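Local coordinates for uncharacterized protein (Bacteroides ovatus, PDB 4IRT) that is of unknown function but has a BNR-repeat beta-propeller fold and is a putative neuraminidase, which would make it a sialic acid-releasing glycosidase, at residues A[265-270]-A[326-331]; A[300-305]-A[311-316]; A[337-342]-A[363-368]. All blocks are in the same frame, centred on the assembly; numbering follows the deposited sequence.

Contact 1: A[265-270]-A[326-331]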
# COMPACT_ATOMS: atom_id res chain seq x y z
N TYR A 265 8.45 8.33 6.48
CA TYR A 265 8.09 7.47 7.59
C TYR A 265 7.74 6.09 7.04
O TYR A 265 7.00 6.01 6.08
CB TYR A 265 6.86 8.00 8.32
CG TYR A 265 7.09 9.29 9.03
CD1 TYR A 265 7.16 10.47 8.32
CD2 TYR A 265 7.22 9.34 10.41
CE1 TYR A 265 7.36 11.68 8.97
CE2 TYR A 265 7.44 10.54 11.07
CZ TYR A 265 7.51 11.71 10.34
OH TYR A 265 7.71 12.93 10.95
N ILE A 266 8.29 5.03 7.64
CA ILE A 266 8.08 3.65 7.15
C ILE A 266 7.52 2.80 8.28
O ILE A 266 8.09 2.79 9.35
CB ILE A 266 9.39 3.04 6.65
CG1 ILE A 266 10.00 3.91 5.56
CG2 ILE A 266 9.16 1.59 6.20
CD1 ILE A 266 11.51 3.77 5.33
N ALA A 267 6.42 2.09 8.03
CA ALA A 267 5.76 1.26 9.05
C ALA A 267 5.91 -0.21 8.72
O ALA A 267 5.66 -0.65 7.60
CB ALA A 267 4.29 1.62 9.16
N THR A 268 6.37 -0.98 9.70
CA THR A 268 6.64 -2.38 9.51
C THR A 268 6.71 -3.07 10.86
O THR A 268 6.23 -2.53 11.88
CB THR A 268 7.91 -2.64 8.64
OG1 THR A 268 8.02 -4.02 8.34
CG2 THR A 268 9.20 -2.19 9.37
N TYR A 269 7.24 -4.31 10.86
CA TYR A 269 7.49 -5.03 12.09
C TYR A 269 8.70 -5.97 12.01
O TYR A 269 9.13 -6.36 10.94
CB TYR A 269 6.24 -5.78 12.60
CG TYR A 269 5.68 -6.92 11.74
CD1 TYR A 269 6.32 -8.15 11.68
CD2 TYR A 269 4.49 -6.76 11.05
CE1 TYR A 269 5.80 -9.19 10.91
CE2 TYR A 269 3.93 -7.79 10.27
CZ TYR A 269 4.59 -9.00 10.20
OH TYR A 269 4.08 -10.04 9.46
N TRP A 270 9.28 -6.24 13.18
CA TRP A 270 10.35 -7.22 13.36
C TRP A 270 10.54 -7.47 14.88
O TRP A 270 10.03 -6.71 15.70
CB TRP A 270 11.65 -6.75 12.67
CG TRP A 270 12.33 -5.53 13.33
CD1 TRP A 270 13.15 -5.55 14.43
CD2 TRP A 270 12.30 -4.17 12.88
NE1 TRP A 270 13.59 -4.27 14.71
CE2 TRP A 270 13.08 -3.41 13.78
CE3 TRP A 270 11.70 -3.53 11.79
CZ2 TRP A 270 13.26 -2.05 13.63
CZ3 TRP A 270 11.87 -2.15 11.67
CH2 TRP A 270 12.63 -1.44 12.57
N VAL A 326 1.67 10.93 14.77
CA VAL A 326 1.50 9.72 14.00
C VAL A 326 0.26 8.95 14.43
O VAL A 326 0.04 8.71 15.62
CB VAL A 326 2.73 8.79 14.14
CG1 VAL A 326 2.50 7.48 13.40
CG2 VAL A 326 3.98 9.47 13.61
N PHE A 327 -0.53 8.54 13.44
CA PHE A 327 -1.62 7.60 13.61
C PHE A 327 -1.25 6.32 12.86
O PHE A 327 -1.09 6.34 11.63
CB PHE A 327 -2.89 8.21 13.03
CG PHE A 327 -3.22 9.53 13.63
CD1 PHE A 327 -2.65 10.70 13.15
CD2 PHE A 327 -4.07 9.61 14.72
CE1 PHE A 327 -2.93 11.93 13.71
CE2 PHE A 327 -4.35 10.85 15.30
CZ PHE A 327 -3.77 12.00 14.80
N TYR A 328 -1.18 5.23 13.61
CA TYR A 328 -0.62 3.95 13.16
C TYR A 328 -1.69 2.88 13.24
O TYR A 328 -2.15 2.51 14.33
CB TYR A 328 0.56 3.64 14.06
CG TYR A 328 1.52 2.54 13.63
CD1 TYR A 328 1.16 1.20 13.72
CD2 TYR A 328 2.82 2.85 13.19
CE1 TYR A 328 2.03 0.21 13.36
CE2 TYR A 328 3.70 1.86 12.83
CZ TYR A 328 3.29 0.55 12.90
OH TYR A 328 4.19 -0.44 12.58
N ILE A 329 -2.12 2.38 12.08
CA ILE A 329 -3.25 1.49 11.96
C ILE A 329 -2.78 0.03 11.78
O ILE A 329 -1.87 -0.25 10.97
CB ILE A 329 -4.16 1.89 10.79
CG1 ILE A 329 -4.53 3.38 10.86
CG2 ILE A 329 -5.42 1.04 10.80
CD1 ILE A 329 -5.31 3.77 12.11
N PHE A 330 -3.33 -0.86 12.60
CA PHE A 330 -2.94 -2.24 12.61
C PHE A 330 -4.09 -3.18 13.01
O PHE A 330 -5.22 -2.75 13.17
CB PHE A 330 -1.73 -2.43 13.51
CG PHE A 330 -1.99 -2.28 14.98
CD1 PHE A 330 -2.06 -1.02 15.57
CD2 PHE A 330 -2.08 -3.41 15.80
CE1 PHE A 330 -2.21 -0.89 16.94
CE2 PHE A 330 -2.27 -3.27 17.16
CZ PHE A 330 -2.36 -2.01 17.73
N ARG A 331 -3.78 -4.46 13.09
CA ARG A 331 -4.75 -5.48 13.53
C ARG A 331 -3.94 -6.58 14.17
O ARG A 331 -2.96 -7.05 13.59
CB ARG A 331 -5.55 -5.95 12.32
CG ARG A 331 -6.46 -7.17 12.52
CD ARG A 331 -5.73 -8.49 12.35
NE ARG A 331 -5.30 -8.66 10.97
CZ ARG A 331 -4.43 -9.57 10.55
NH1 ARG A 331 -3.82 -10.43 11.38
NH2 ARG A 331 -4.18 -9.64 9.25

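Contact 2: A[300-305]-A[311-316]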
# COMPACT_ATOMS: atom_id res chain seq x y z
N THR A 300 2.84 -12.21 22.54
CA THR A 300 2.55 -13.47 21.88
C THR A 300 3.46 -13.68 20.67
O THR A 300 3.41 -12.91 19.71
CB THR A 300 1.08 -13.52 21.43
OG1 THR A 300 0.27 -13.09 22.53
CG2 THR A 300 0.66 -14.92 20.99
N PRO A 301 4.32 -14.71 20.73
CA PRO A 301 5.26 -15.00 19.67
C PRO A 301 4.61 -15.55 18.43
O PRO A 301 3.54 -16.14 18.50
CB PRO A 301 6.18 -16.06 20.27
CG PRO A 301 5.38 -16.71 21.35
CD PRO A 301 4.52 -15.60 21.90
N PHE A 302 5.27 -15.31 17.29
CA PHE A 302 5.01 -16.08 16.08
C PHE A 302 6.25 -15.98 15.23
O PHE A 302 7.15 -15.19 15.52
CB PHE A 302 3.77 -15.60 15.30
CG PHE A 302 3.91 -14.26 14.63
CD1 PHE A 302 4.38 -14.15 13.32
CD2 PHE A 302 3.53 -13.10 15.29
CE1 PHE A 302 4.47 -12.91 12.70
CE2 PHE A 302 3.64 -11.85 14.68
CZ PHE A 302 4.10 -11.76 13.39
N THR A 303 6.30 -16.78 14.18
CA THR A 303 7.42 -16.75 13.24
C THR A 303 6.87 -16.81 11.85
O THR A 303 5.82 -17.42 11.61
CB THR A 303 8.45 -17.88 13.48
OG1 THR A 303 9.58 -17.66 12.63
CG2 THR A 303 7.85 -19.26 13.22
N LEU A 304 7.56 -16.14 10.93
CA LEU A 304 7.19 -16.14 9.52
C LEU A 304 7.65 -17.42 8.80
O LEU A 304 7.02 -17.84 7.81
CB LEU A 304 7.81 -14.93 8.82
CG LEU A 304 7.41 -13.54 9.32
CD1 LEU A 304 8.19 -12.42 8.64
CD2 LEU A 304 5.90 -13.38 9.13
N LYS A 305 8.74 -18.01 9.28
CA LYS A 305 9.31 -19.21 8.67
C LYS A 305 8.30 -20.36 8.63
O LYS A 305 7.58 -20.59 9.60
CB LYS A 305 10.57 -19.63 9.43
CG LYS A 305 11.34 -20.81 8.83
CD LYS A 305 12.67 -21.05 9.54
CE LYS A 305 13.51 -22.12 8.84
NZ LYS A 305 14.75 -22.50 9.59
N MSE A 311 -2.07 -18.10 8.53
CA MSE A 311 -2.39 -16.67 8.66
C MSE A 311 -1.40 -16.06 9.61
O MSE A 311 -1.13 -16.60 10.71
CB MSE A 311 -3.82 -16.33 9.15
CG MSE A 311 -4.26 -14.87 8.90
SE MSE A 311 -5.78 -14.27 10.04
CE MSE A 311 -5.14 -14.64 11.87
N ILE A 312 -0.86 -14.92 9.23
CA ILE A 312 0.01 -14.19 10.14
C ILE A 312 -0.91 -13.47 11.16
O ILE A 312 -1.89 -12.82 10.77
CB ILE A 312 0.93 -13.21 9.40
CG1 ILE A 312 1.77 -13.94 8.35
CG2 ILE A 312 1.85 -12.52 10.40
CD1 ILE A 312 2.35 -13.03 7.29
N PRO A 313 -0.59 -13.58 12.46
CA PRO A 313 -1.47 -13.08 13.51
C PRO A 313 -1.62 -11.58 13.59
O PRO A 313 -2.49 -11.09 14.32
CB PRO A 313 -0.78 -13.57 14.81
CG PRO A 313 0.26 -14.53 14.39
CD PRO A 313 0.62 -14.21 12.99
N ILE A 314 -0.75 -10.84 12.91
CA ILE A 314 -0.84 -9.39 12.88
C ILE A 314 -0.84 -8.91 11.42
O ILE A 314 -0.30 -9.58 10.51
CB ILE A 314 0.26 -8.69 13.69
CG1 ILE A 314 1.63 -8.93 13.09
CG2 ILE A 314 0.28 -9.18 15.14
CD1 ILE A 314 2.75 -8.23 13.82
N ALA A 315 -1.45 -7.75 11.20
CA ALA A 315 -1.50 -7.14 9.88
C ALA A 315 -0.28 -6.29 9.62
O ALA A 315 0.25 -5.66 10.53
CB ALA A 315 -2.74 -6.28 9.75
N ARG A 316 0.11 -6.21 8.36
CA ARG A 316 1.05 -5.19 7.97
C ARG A 316 0.35 -3.80 8.09
O ARG A 316 -0.85 -3.67 7.84
CB ARG A 316 1.54 -5.44 6.57
CG ARG A 316 2.41 -6.67 6.53
CD ARG A 316 2.76 -7.10 5.14
NE ARG A 316 1.58 -7.58 4.44
CZ ARG A 316 1.60 -8.21 3.28
NH1 ARG A 316 2.73 -8.42 2.65
NH2 ARG A 316 0.46 -8.60 2.73

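Contact 3: A[337-342]-A[363-368]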
# COMPACT_ATOMS: atom_id res chain seq x y z
N SER A 337 -8.22 -9.21 16.89
CA SER A 337 -8.22 -8.93 15.44
C SER A 337 -9.20 -7.82 15.07
O SER A 337 -9.79 -7.82 13.99
CB SER A 337 -8.44 -10.22 14.63
OG SER A 337 -7.54 -11.23 15.09
N ARG A 338 -9.34 -6.85 15.97
CA ARG A 338 -10.10 -5.64 15.66
C ARG A 338 -9.25 -4.73 14.78
O ARG A 338 -8.06 -4.97 14.58
CB ARG A 338 -10.51 -4.96 16.97
CG ARG A 338 -11.48 -5.84 17.78
CD ARG A 338 -11.73 -5.32 19.19
NE ARG A 338 -12.74 -6.11 19.88
CZ ARG A 338 -12.46 -7.11 20.72
NH1 ARG A 338 -11.20 -7.46 20.98
NH2 ARG A 338 -13.45 -7.77 21.30
N VAL A 339 -9.87 -3.70 14.21
CA VAL A 339 -9.08 -2.62 13.61
C VAL A 339 -8.56 -1.86 14.81
O VAL A 339 -9.34 -1.49 15.68
CB VAL A 339 -9.92 -1.69 12.74
CG1 VAL A 339 -9.07 -0.54 12.24
CG2 VAL A 339 -10.50 -2.47 11.58
N SER A 340 -7.25 -1.65 14.88
CA SER A 340 -6.67 -0.95 16.02
C SER A 340 -5.85 0.23 15.55
O SER A 340 -5.43 0.27 14.38
CB SER A 340 -5.85 -1.90 16.88
OG SER A 340 -6.63 -2.96 17.43
N MSE A 341 -5.62 1.19 16.46
CA MSE A 341 -4.82 2.37 16.18
C MSE A 341 -3.90 2.66 17.32
O MSE A 341 -4.29 2.60 18.48
CB MSE A 341 -5.67 3.61 15.89
CG MSE A 341 -4.85 4.87 15.62
SE MSE A 341 -6.11 6.24 14.92
CE MSE A 341 -6.53 6.76 16.72
N ALA A 342 -2.66 3.01 16.99
CA ALA A 342 -1.72 3.56 17.95
C ALA A 342 -1.39 5.00 17.57
O ALA A 342 -1.24 5.32 16.38
CB ALA A 342 -0.46 2.70 18.02
N ASP A 363 -10.54 -10.27 11.33
CA ASP A 363 -9.69 -11.43 11.07
C ASP A 363 -8.45 -11.15 10.19
O ASP A 363 -7.49 -10.55 10.67
CB ASP A 363 -10.54 -12.59 10.55
CG ASP A 363 -9.78 -13.91 10.50
OD1 ASP A 363 -8.79 -14.10 11.23
OD2 ASP A 363 -10.17 -14.78 9.74
N ALA A 364 -8.48 -11.54 8.92
CA ALA A 364 -7.27 -11.44 8.04
C ALA A 364 -7.06 -10.08 7.40
O ALA A 364 -6.10 -9.87 6.66
CB ALA A 364 -7.35 -12.50 6.97
N TRP A 365 -7.98 -9.16 7.65
CA TRP A 365 -7.89 -7.79 7.16
C TRP A 365 -6.52 -7.15 7.45
O TRP A 365 -5.93 -7.35 8.52
CB TRP A 365 -8.98 -6.95 7.83
CG TRP A 365 -8.96 -5.46 7.59
CD1 TRP A 365 -9.64 -4.80 6.63
CD2 TRP A 365 -8.32 -4.44 8.38
NE1 TRP A 365 -9.44 -3.47 6.72
CE2 TRP A 365 -8.64 -3.21 7.79
CE3 TRP A 365 -7.48 -4.45 9.49
CZ2 TRP A 365 -8.18 -2.00 8.29
CZ3 TRP A 365 -7.01 -3.24 9.98
CH2 TRP A 365 -7.38 -2.03 9.39
N GLU A 366 -6.03 -6.44 6.43
CA GLU A 366 -5.00 -5.45 6.60
C GLU A 366 -5.51 -4.09 6.17
O GLU A 366 -6.39 -3.99 5.30
CB GLU A 366 -3.75 -5.81 5.82
CG GLU A 366 -3.16 -7.19 6.08
CD GLU A 366 -1.88 -7.40 5.29
OE1 GLU A 366 -1.91 -7.34 4.04
OE2 GLU A 366 -0.84 -7.67 5.93
N PRO A 367 -4.95 -3.02 6.73
CA PRO A 367 -5.42 -1.68 6.35
C PRO A 367 -5.02 -1.18 4.98
O PRO A 367 -3.91 -1.46 4.50
CB PRO A 367 -4.77 -0.76 7.39
CG PRO A 367 -3.58 -1.55 7.89
CD PRO A 367 -3.93 -2.99 7.80
N SER A 368 -5.98 -0.49 4.35
CA SER A 368 -5.70 0.43 3.25
C SER A 368 -6.58 1.67 3.52
O SER A 368 -7.63 1.58 4.19
CB SER A 368 -5.98 -0.19 1.86
OG SER A 368 -7.28 -0.74 1.78
O HOH W 1 -5.63 -11.78 13.30

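Contact 1: A[265-270]-A[326-331]
The methyl CB of A267 points at strand 326-330 and meets the ring of Y328, with CB 3.7 Å from CE2 and slightly farther from CZ. Two residues earlier on each strand, Y265 and V326 point at each other, and CE2 of the Y265 ring comes within 4.4 Å of V326 CG2, a looser apolar touch. Y328 reaches across because its CG lies anti to the backbone N (chi1 -166°), which carries the ring over the gap.

These strands belong to two successive four-stranded antiparallel sheets, blades of the beta-propeller, and each is the second strand of its blade. They run in roughly the same direction, 40° apart, with axes 9.3 Å apart at their closest, so blade packs on blade through side chains and no backbone ladder forms. I319, in the strand before 325-330, lies against Y265, A267 and Y328 and extends the apolar layer.

The hydroxyl of Y328 is bonded across to the other blade, that of strand 264-271. Its OH lies 3.0 Å from T268 O, which sits at the ring edge near the ring plane, yet the angle is too poor for a hydrogen bond; the bond goes instead to the carbonyl oxygen of R281. At the start of the 265-270 segment, Y265 lays its ring almost parallel to that of W284, and its OH makes a weak hydrogen bond with D259.

Contact 2: A[300-305]-A[311-316]
F302 points straight at P313 and sets its phenyl ring among three residues of the 311-316 segment. Both segments belong to one long connection between two blades of the beta-propeller, leaving strand 290-294 and arriving at strand 318-322, and neither holds a regular helix or strand. The contact sits near the surface, where the excursion folds back on itself.

Starting at the backbone, F302 CB already lies 3.8 Å from P313 CG. With chi1 at 70°, CG is tucked between the backbone N and the carbonyl carbon, and from there the ring extends over the proline. CG touches P313 CG and CD about equally. On the two flanks, CD1 keeps to P313 CD while CD2 sits nearer P313 CG. The result is a CH-pi contact: P313 CD stands 3.7 Å from the ring centroid and 14° off the normal, nearly over the middle of one face.

Past the proline, the outer half of the ring meets the isoleucines. CE1 packs against I312 CG2 at 3.5 Å, whereas CE2 and the tip CZ reach I314, whose side chain crosses that of F302 at about a right angle. CZ is 3.8 Å from I314 CG1, with I314 CD1 just as near.

L304 adds a second, smaller touch. Y269 of strand 264-271 lies against L304, I312 and I314, placing this cluster on the earlier blade, and E249 takes hydrogen bonds from L304 N and T303 OG1. L304 CD2 lies at the edge of the F302 ring, in its plane, and on the other segment meets I312 CD1 at 4.0 Å.

Contact 3: A[337-342]-A[363-368]
V339 stands over the indole of W365, the two side chains crossing at about a right angle. Its CG2 sits over one face of the six-membered ring, 3.9 Å from the centroid and 11° off the normal, a CH-pi contact. The other methyl, CG1, lies anti to the backbone N (chi1 176°) and comes down at the outer end of the same ring, 3.6 Å from W365 CH2. On the opposite face, P367 N lies 3.6 Å above the indole plane toward its rim, so the tryptophan is layered between V339 and the nitrogen of P367, two residues on.

The indole N-H points elsewhere: NE1 hydrogen-bonds to F383 O in strand 381-385, whose L382 and V384 also pack against V339. The contact thus joins the approach to strand 340-344, third in its four-stranded propeller blade, to the irregular connection leading toward helix 371-377.

At the other end the segments pass close by backbone. S337 points its CB toward D363, but S337 O and D363 N stay 3.7 Å apart without bonding; D363 N is hydrogen-bonded to S361 OG instead. A water bridges the two segments nearby, 2.7 Å from S337 OG and giving a weak bond to D363 O. No direct hydrogen bond crosses between the segments, so the contact rests on dispersion and CH-pi packing, and the polar link runs through a water whose bond to D363 O is weak.

From the N terminus, strand 264-271 comes first, and contact 1 closes the long loop from it to strand 325-330 in the next blade. Contact 2 is nested inside that loop, closing a short excursion on the connection between those two blades. Contact 3 follows both in series, closing the loop that runs from 337-342, at the start of strand 340-344, on to the 363-368 segment. Contacts 1 and 3 share a sheet, where Y328 O probably bonds to A342 N across neighbouring strands. R331 ties all three: its O and NH1 probably bond to A315 N and I312 O, and its NE to W365 O. A salt bridge between R316 and E366 further joins contacts 2 and 3.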